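Local coordinates for putative TIM-barrel metal-dependent hydrolase (Mycobacterium avium subsp. paratuberculosis S397, PDB 4DZI), which probably acts as a metal-dependent hydrolase of the amidohydrolase family, with a two-metal site in a TIM barrel, at residues C[111-116]-C[364-369]; C[204-207]-C[212-215]; C[21-26]-C[34-39]. One frame throughout, in Å; residues are numbered along the deposited sequence.

Contact 1: residues C[111-116]-C[364-369]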
# COMPACT_ATOMS: atom_id res chain seq x y z
N ASP C 111 14.49 -25.89 -25.97
CA ASP C 111 14.50 -26.01 -27.43
C ASP C 111 13.08 -26.14 -28.00
O ASP C 111 12.73 -25.44 -28.96
CB ASP C 111 15.37 -27.20 -27.88
CG ASP C 111 16.85 -27.03 -27.57
OD1 ASP C 111 17.33 -25.90 -27.41
OD2 ASP C 111 17.58 -28.06 -27.53
N GLU C 112 12.26 -27.02 -27.42
CA GLU C 112 10.86 -27.19 -27.83
C GLU C 112 10.08 -25.89 -27.66
O GLU C 112 9.24 -25.55 -28.46
CB GLU C 112 10.19 -28.26 -26.94
CG GLU C 112 10.65 -29.69 -27.17
CD GLU C 112 10.68 -30.55 -25.91
OE1 GLU C 112 9.77 -30.48 -25.03
OE2 GLU C 112 11.65 -31.32 -25.82
N GLN C 113 10.40 -25.15 -26.61
CA GLN C 113 9.66 -23.92 -26.31
C GLN C 113 10.12 -22.71 -27.12
O GLN C 113 9.51 -21.64 -27.05
CB GLN C 113 9.88 -23.58 -24.83
CG GLN C 113 9.10 -24.47 -23.88
CD GLN C 113 9.53 -24.27 -22.43
OE1 GLN C 113 10.70 -24.00 -22.13
NE2 GLN C 113 8.57 -24.48 -21.50
N ASP C 114 11.19 -22.89 -27.86
CA ASP C 114 11.86 -21.81 -28.61
C ASP C 114 12.45 -20.69 -27.76
O ASP C 114 12.50 -19.57 -28.17
CB ASP C 114 11.01 -21.23 -29.75
CG ASP C 114 11.89 -20.81 -30.95
OD1 ASP C 114 12.74 -21.60 -31.34
OD2 ASP C 114 11.74 -19.77 -31.48
N ILE C 115 12.91 -21.05 -26.59
CA ILE C 115 13.61 -20.11 -25.71
C ILE C 115 15.13 -20.27 -25.90
O ILE C 115 15.68 -21.37 -25.70
CB ILE C 115 13.23 -20.37 -24.24
CG1 ILE C 115 11.73 -20.12 -24.03
CG2 ILE C 115 14.04 -19.45 -23.34
CD1 ILE C 115 11.27 -20.60 -22.64
N GLU C 116 15.82 -19.19 -26.30
CA GLU C 116 17.28 -19.23 -26.36
C GLU C 116 17.87 -19.16 -24.97
O GLU C 116 18.73 -19.97 -24.60
CB GLU C 116 17.86 -18.08 -27.19
CG GLU C 116 19.36 -18.03 -27.01
CD GLU C 116 20.07 -16.99 -27.87
OE1 GLU C 116 19.42 -16.27 -28.66
OE2 GLU C 116 21.31 -16.91 -27.73
N ALA C 364 1.29 -21.61 -19.65
CA ALA C 364 1.58 -22.99 -20.02
C ALA C 364 2.56 -23.02 -21.18
O ALA C 364 3.46 -23.86 -21.23
CB ALA C 364 0.30 -23.70 -20.43
N SER C 365 2.37 -22.11 -22.13
CA SER C 365 3.25 -21.98 -23.29
C SER C 365 3.88 -20.61 -23.26
O SER C 365 3.20 -19.62 -23.51
CB SER C 365 2.45 -22.11 -24.58
OG SER C 365 3.26 -21.86 -25.73
N PRO C 366 5.17 -20.55 -22.97
CA PRO C 366 5.79 -19.23 -22.82
C PRO C 366 5.59 -18.27 -24.00
O PRO C 366 5.26 -17.08 -23.82
CB PRO C 366 7.27 -19.57 -22.59
CG PRO C 366 7.23 -20.92 -21.89
CD PRO C 366 6.08 -21.65 -22.58
N VAL C 367 5.80 -18.76 -25.23
CA VAL C 367 5.68 -17.83 -26.36
C VAL C 367 4.24 -17.33 -26.58
O VAL C 367 4.04 -16.41 -27.36
CB VAL C 367 6.24 -18.39 -27.70
CG1 VAL C 367 7.76 -18.64 -27.59
CG2 VAL C 367 5.45 -19.63 -28.14
N SER C 368 3.24 -17.93 -25.91
CA SER C 368 1.87 -17.41 -26.02
C SER C 368 1.72 -15.99 -25.44
O SER C 368 0.68 -15.35 -25.60
CB SER C 368 0.85 -18.36 -25.36
OG SER C 368 1.01 -18.35 -23.97
N PHE C 369 2.77 -15.49 -24.80
CA PHE C 369 2.77 -14.10 -24.33
C PHE C 369 2.48 -13.17 -25.51
O PHE C 369 1.92 -12.10 -25.33
CB PHE C 369 4.13 -13.79 -23.70
CG PHE C 369 4.22 -12.46 -22.99
CD1 PHE C 369 4.58 -11.31 -23.68
CD2 PHE C 369 4.00 -12.38 -21.62
CE1 PHE C 369 4.69 -10.10 -23.04
CE2 PHE C 369 4.13 -11.16 -20.96
CZ PHE C 369 4.47 -10.02 -21.67
O HOH W 1 7.03 -21.38 -25.57
O HOH W 2 5.82 -25.26 -22.43

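Contact 2: residues C[204-207]-C[212-215]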
# COMPACT_ATOMS: atom_id res chain seq x y z
N LYS C 204 18.31 -2.81 13.66
CA LYS C 204 16.98 -2.46 13.16
C LYS C 204 17.02 -2.65 11.64
O LYS C 204 18.09 -2.72 11.07
CB LYS C 204 16.69 -0.99 13.44
CG LYS C 204 17.64 -0.04 12.72
CD LYS C 204 17.42 1.41 13.15
CE LYS C 204 15.98 1.83 12.89
NZ LYS C 204 15.81 3.31 12.92
N PRO C 205 15.84 -2.71 10.99
CA PRO C 205 15.86 -2.92 9.53
C PRO C 205 16.38 -1.69 8.78
O PRO C 205 16.36 -0.59 9.32
CB PRO C 205 14.39 -3.17 9.17
CG PRO C 205 13.60 -2.63 10.33
CD PRO C 205 14.48 -2.64 11.55
N ARG C 206 16.81 -1.89 7.54
CA ARG C 206 17.33 -0.78 6.71
C ARG C 206 16.60 -0.64 5.36
O ARG C 206 16.07 -1.60 4.79
CB ARG C 206 18.84 -0.94 6.44
CG ARG C 206 19.76 -0.88 7.66
CD ARG C 206 21.21 -0.95 7.20
NE ARG C 206 21.61 -2.26 6.67
CZ ARG C 206 21.86 -3.35 7.41
NH1 ARG C 206 21.71 -3.35 8.74
NH2 ARG C 206 22.21 -4.49 6.82
N SER C 207 16.55 0.59 4.88
CA SER C 207 16.14 0.90 3.51
C SER C 207 17.14 0.25 2.54
O SER C 207 18.32 0.13 2.85
CB SER C 207 16.20 2.42 3.34
OG SER C 207 15.99 2.78 2.01
N SER C 212 25.16 2.33 3.85
CA SER C 212 26.01 1.17 4.09
C SER C 212 25.90 0.10 2.98
O SER C 212 26.72 -0.82 2.92
CB SER C 212 25.73 0.55 5.47
OG SER C 212 24.45 -0.07 5.49
N HIS C 213 24.92 0.25 2.09
CA HIS C 213 24.79 -0.69 0.98
C HIS C 213 25.50 -0.22 -0.25
O HIS C 213 25.56 -0.95 -1.25
CB HIS C 213 23.30 -0.92 0.64
CG HIS C 213 22.48 -1.35 1.84
ND1 HIS C 213 21.13 -1.19 1.89
CD2 HIS C 213 22.85 -1.95 3.03
CE1 HIS C 213 20.68 -1.66 3.06
NE2 HIS C 213 21.72 -2.15 3.75
N ASP C 214 26.02 1.00 -0.23
CA ASP C 214 26.67 1.54 -1.41
C ASP C 214 27.78 0.64 -2.01
O ASP C 214 27.90 0.56 -3.22
CB ASP C 214 27.23 2.94 -1.13
CG ASP C 214 26.14 3.98 -1.16
OD1 ASP C 214 25.17 3.78 -1.92
OD2 ASP C 214 26.24 4.98 -0.40
N PRO C 215 28.59 -0.01 -1.17
CA PRO C 215 29.63 -0.85 -1.78
C PRO C 215 29.07 -2.00 -2.65
O PRO C 215 29.60 -2.28 -3.71
CB PRO C 215 30.41 -1.35 -0.56
CG PRO C 215 30.24 -0.24 0.44
CD PRO C 215 28.81 0.20 0.28

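Contact 3: residues C[21-26]-C[34-39]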
# COMPACT_ATOMS: atom_id res chain seq x y z
N ASP C 21 17.84 -30.40 -0.38
CA ASP C 21 19.11 -29.95 0.18
C ASP C 21 19.67 -28.67 -0.44
O ASP C 21 20.86 -28.32 -0.27
CB ASP C 21 20.16 -31.09 0.12
CG ASP C 21 20.58 -31.42 -1.31
OD1 ASP C 21 19.93 -30.92 -2.25
OD2 ASP C 21 21.57 -32.17 -1.49
N SER C 22 18.82 -27.91 -1.12
CA SER C 22 19.34 -26.69 -1.73
C SER C 22 19.97 -25.72 -0.72
O SER C 22 20.95 -25.06 -1.02
CB SER C 22 18.26 -25.98 -2.58
OG SER C 22 17.19 -25.51 -1.76
N PHE C 23 19.40 -25.61 0.47
CA PHE C 23 19.94 -24.74 1.51
C PHE C 23 20.83 -25.46 2.54
O PHE C 23 21.32 -24.83 3.49
CB PHE C 23 18.80 -23.96 2.20
CG PHE C 23 18.34 -22.76 1.43
CD1 PHE C 23 17.38 -22.88 0.42
CD2 PHE C 23 18.85 -21.52 1.71
CE1 PHE C 23 16.98 -21.78 -0.32
CE2 PHE C 23 18.44 -20.40 0.97
CZ PHE C 23 17.50 -20.54 -0.03
N THR C 24 21.07 -26.75 2.35
CA THR C 24 21.84 -27.52 3.33
C THR C 24 23.10 -28.20 2.75
O THR C 24 24.05 -28.43 3.48
CB THR C 24 20.96 -28.59 4.02
OG1 THR C 24 20.48 -29.54 3.05
CG2 THR C 24 19.73 -27.92 4.72
N ARG C 25 23.06 -28.54 1.47
CA ARG C 25 24.14 -29.31 0.82
C ARG C 25 25.50 -28.70 1.09
O ARG C 25 26.47 -29.43 1.36
CB ARG C 25 23.90 -29.42 -0.69
CG ARG C 25 24.94 -30.30 -1.40
CD ARG C 25 24.73 -30.34 -2.91
NE ARG C 25 23.38 -30.76 -3.26
CZ ARG C 25 22.90 -30.81 -4.50
NH1 ARG C 25 23.69 -30.47 -5.54
NH2 ARG C 25 21.66 -31.20 -4.71
N HIS C 26 25.58 -27.38 1.00
CA HIS C 26 26.85 -26.68 1.24
C HIS C 26 26.81 -25.71 2.40
O HIS C 26 27.56 -24.74 2.43
CB HIS C 26 27.31 -25.97 -0.03
CG HIS C 26 27.46 -26.90 -1.21
ND1 HIS C 26 28.47 -27.82 -1.28
CD2 HIS C 26 26.69 -27.07 -2.34
CE1 HIS C 26 28.34 -28.53 -2.42
NE2 HIS C 26 27.25 -28.08 -3.08
N ARG C 34 20.31 -23.46 12.87
CA ARG C 34 19.94 -22.07 12.68
C ARG C 34 19.34 -21.77 11.30
O ARG C 34 18.54 -20.83 11.15
CB ARG C 34 21.09 -21.13 12.97
CG ARG C 34 21.33 -20.98 14.47
CD ARG C 34 22.71 -20.41 14.76
NE ARG C 34 22.82 -19.02 14.37
CZ ARG C 34 23.88 -18.26 14.63
NH1 ARG C 34 24.92 -18.76 15.28
NH2 ARG C 34 23.91 -17.00 14.23
N GLY C 35 19.77 -22.54 10.30
CA GLY C 35 19.32 -22.37 8.92
C GLY C 35 18.10 -23.22 8.61
O GLY C 35 17.25 -23.45 9.46
N VAL C 36 18.06 -23.75 7.40
CA VAL C 36 17.01 -24.60 6.95
C VAL C 36 17.25 -26.07 7.31
O VAL C 36 18.35 -26.59 7.07
CB VAL C 36 16.88 -24.52 5.41
CG1 VAL C 36 15.80 -25.47 4.92
CG2 VAL C 36 16.63 -23.08 4.98
N GLN C 37 16.24 -26.72 7.89
CA GLN C 37 16.20 -28.19 8.06
C GLN C 37 14.93 -28.71 7.47
O GLN C 37 13.88 -28.06 7.55
CB GLN C 37 16.17 -28.61 9.53
CG GLN C 37 17.25 -28.08 10.42
CD GLN C 37 17.04 -28.62 11.84
OE1 GLN C 37 17.31 -29.80 12.10
NE2 GLN C 37 16.54 -27.79 12.73
N MET C 38 15.00 -29.92 6.93
CA MET C 38 13.82 -30.62 6.46
C MET C 38 13.51 -31.74 7.45
O MET C 38 14.28 -32.67 7.60
CB MET C 38 14.09 -31.14 5.04
CG MET C 38 14.31 -30.00 4.04
SD MET C 38 12.83 -28.96 3.83
CE MET C 38 13.42 -27.82 2.56
N LEU C 39 12.40 -31.61 8.17
CA LEU C 39 12.06 -32.63 9.15
C LEU C 39 10.79 -33.37 8.72
O LEU C 39 9.92 -32.79 8.09
CB LEU C 39 11.88 -31.98 10.54
CG LEU C 39 13.07 -31.18 11.07
CD1 LEU C 39 12.75 -30.62 12.46
CD2 LEU C 39 14.29 -32.06 11.10
O HOH W 3 20.12 -22.94 5.48

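Contact 1: residues C[111-116]-C[364-369]
Gln113, Ile115 and the ring of Pro366 form a small, water-mortared packing contact between a helix-to-strand corner of the amidohydrolase TIM barrel and the loop that follows the metal ligands His359 and Glu361. Helix 103-113 stops here in a Schellman motif: Asp114 takes a positive phi (64°), and its N bonds back to Asp111 O at 3.2 Å. That turn sends the chain directly into strand 115-121.

Pro366 is the main apolar group of the other segment, a compact ring without an N-H to satisfy. The amide end of Gln113 meets CG and CD of this ring, Gln113 NE2 lying 3.8 Å from Pro366 CG, and the two side chains cross at about a right angle. Gln113 arrives there because its chain stays extended beyond CG (chi2 170°), which carries the amide to the proline. Ile115, buried against Val9 and Asp11 of strand 9-15, adds its terminal methyl, with CD1 at 4.1 Å from Pro366 CG. The proline also touches Asp11 of that strand. Val367 lays its CG1 methyl 3.5 Å from Gln113 O.

No direct hydrogen bond joins the segments, so water does the polar work. One molecule accepts from Gln113 NE2 and donates to Ala364 O, giving the amide a polar partner that the apolar proline ring lacks. The second bridges the two backbones: it donates to Gln113 O at 2.9 Å and accepts from Val367 N at 2.9 Å.

Contact 2: residues C[204-207]-C[212-215]
Arg206 and His213 are joined by a single, nearly straight hydrogen bond, the core of a contact between an irregular loop and the start of the next helix. Arg206 NE donates to His213 NE2 at 2.9 Å with an N-H...N angle of 168°. The acceptor lies in the guanidinium plane, whereas the donor stands somewhat tilted from the imidazole plane, and the two flat groups are turned 67° apart.

The arginine chain first runs out extended and then bends at chi3 (-71°), which swings NE of Arg206 to His213 NE2. Arg206 CD, set by the extended first part of the chain, lies 3.7 Å from His213 NE2. Higher up, Arg206 CB rests 3.9 Å from His213 CE1, so the aliphatic part also packs on the imidazole before the head group bonds it. Beyond NE, NH2 is held by the carbonyls of Leu171 and Ala172; together with the NE bond they help to fix the rotation of the guanidinium.

Histidine suits its place because its two nitrogens can do opposite jobs. NE2 accepts from the arginine while ND1 bonds to Leu208 O, consistent with a neutral ring protonated at ND1. Ser207 O lies near the plane at the edge of the His213 ring, 3.0 Å from His213 CE1; ND1 is also close, but the angle is too poor for a hydrogen bond. Ser212 OG sits obliquely to the guanidinium, 3.8 Å from Arg206 CD, and takes Asp210 OD1 as its polar partner.

Pro174 of helix 174-186 touches Arg206, Ser212 and His213 together. The bond joins the loop after strand 192-193 to the head of helix 214-223, which leads to the adjacent parallel strand 227-230: a beta-alpha-beta crossover of the TIM barrel.

Contact 3: residues C[21-26]-C[34-39]
Val36 holds CG1 anti to its backbone N (chi1 178°), which swings CG2 toward Phe23; the backbone of the phenylalanine points its CB at the valine, and a chi1 of -80° sends the ring off, so that it leads away. This apolar meeting ties the loop after strand 9-15 to strand 36-40, an outermost strand of a small three-stranded antiparallel sheet beside the barrel.

Val36 CG2 lies 3.6 Å from Phe23 CB and 4.0 Å from Phe23 CG, so the methyl touches the root of the aromatic side chain and stands oblique to the ring. A branched residue fits well here, being short, stiff and rich in methyl surface. The ring itself stacks with that of Phe146, and Val128 of helix 128-131 covers both Phe23 and Val36. Thr24 turns its CG2 methyl to Val36 O; the modelled separation of 3.0 Å is unusually short and its detail doubtful.

The loop is braced from within. Asp21 O accepts from the N atoms of Thr24 and Arg25, and the Arg25 guanidinium grips the Asp21 carboxylate side-on, NE to OD2 at 2.9 Å and NH2 to OD1 at 3.0 Å. Arg25 NH1 continues to Glu152 and Asp153 of helix 136-153. Between the backbones, one water donates to Phe23 O at 3.0 Å and accepts from Val36 N at 2.9 Å.

In the fold
The three contacts touch nowhere. Contact 1 is close to the metal site: the side chain of Pro366 is about 12 Å from a bound cadmium ion, and its loop follows His359 and Glu361 of the two-metal site. Contact 2 lies on the opposite side of the chain's centre, its centre about 39 Å from that of contact 1, where Lys204 and Pro205 also pack on the second subunit. Contact 3 belongs to the small antiparallel sheet; its centre lies about 33 Å from that of contact 1 and about 27 Å from that of contact 2. Along the chain, contact 3 closes first, whereas contact 2 falls within the long span between 111-116 and 364-369.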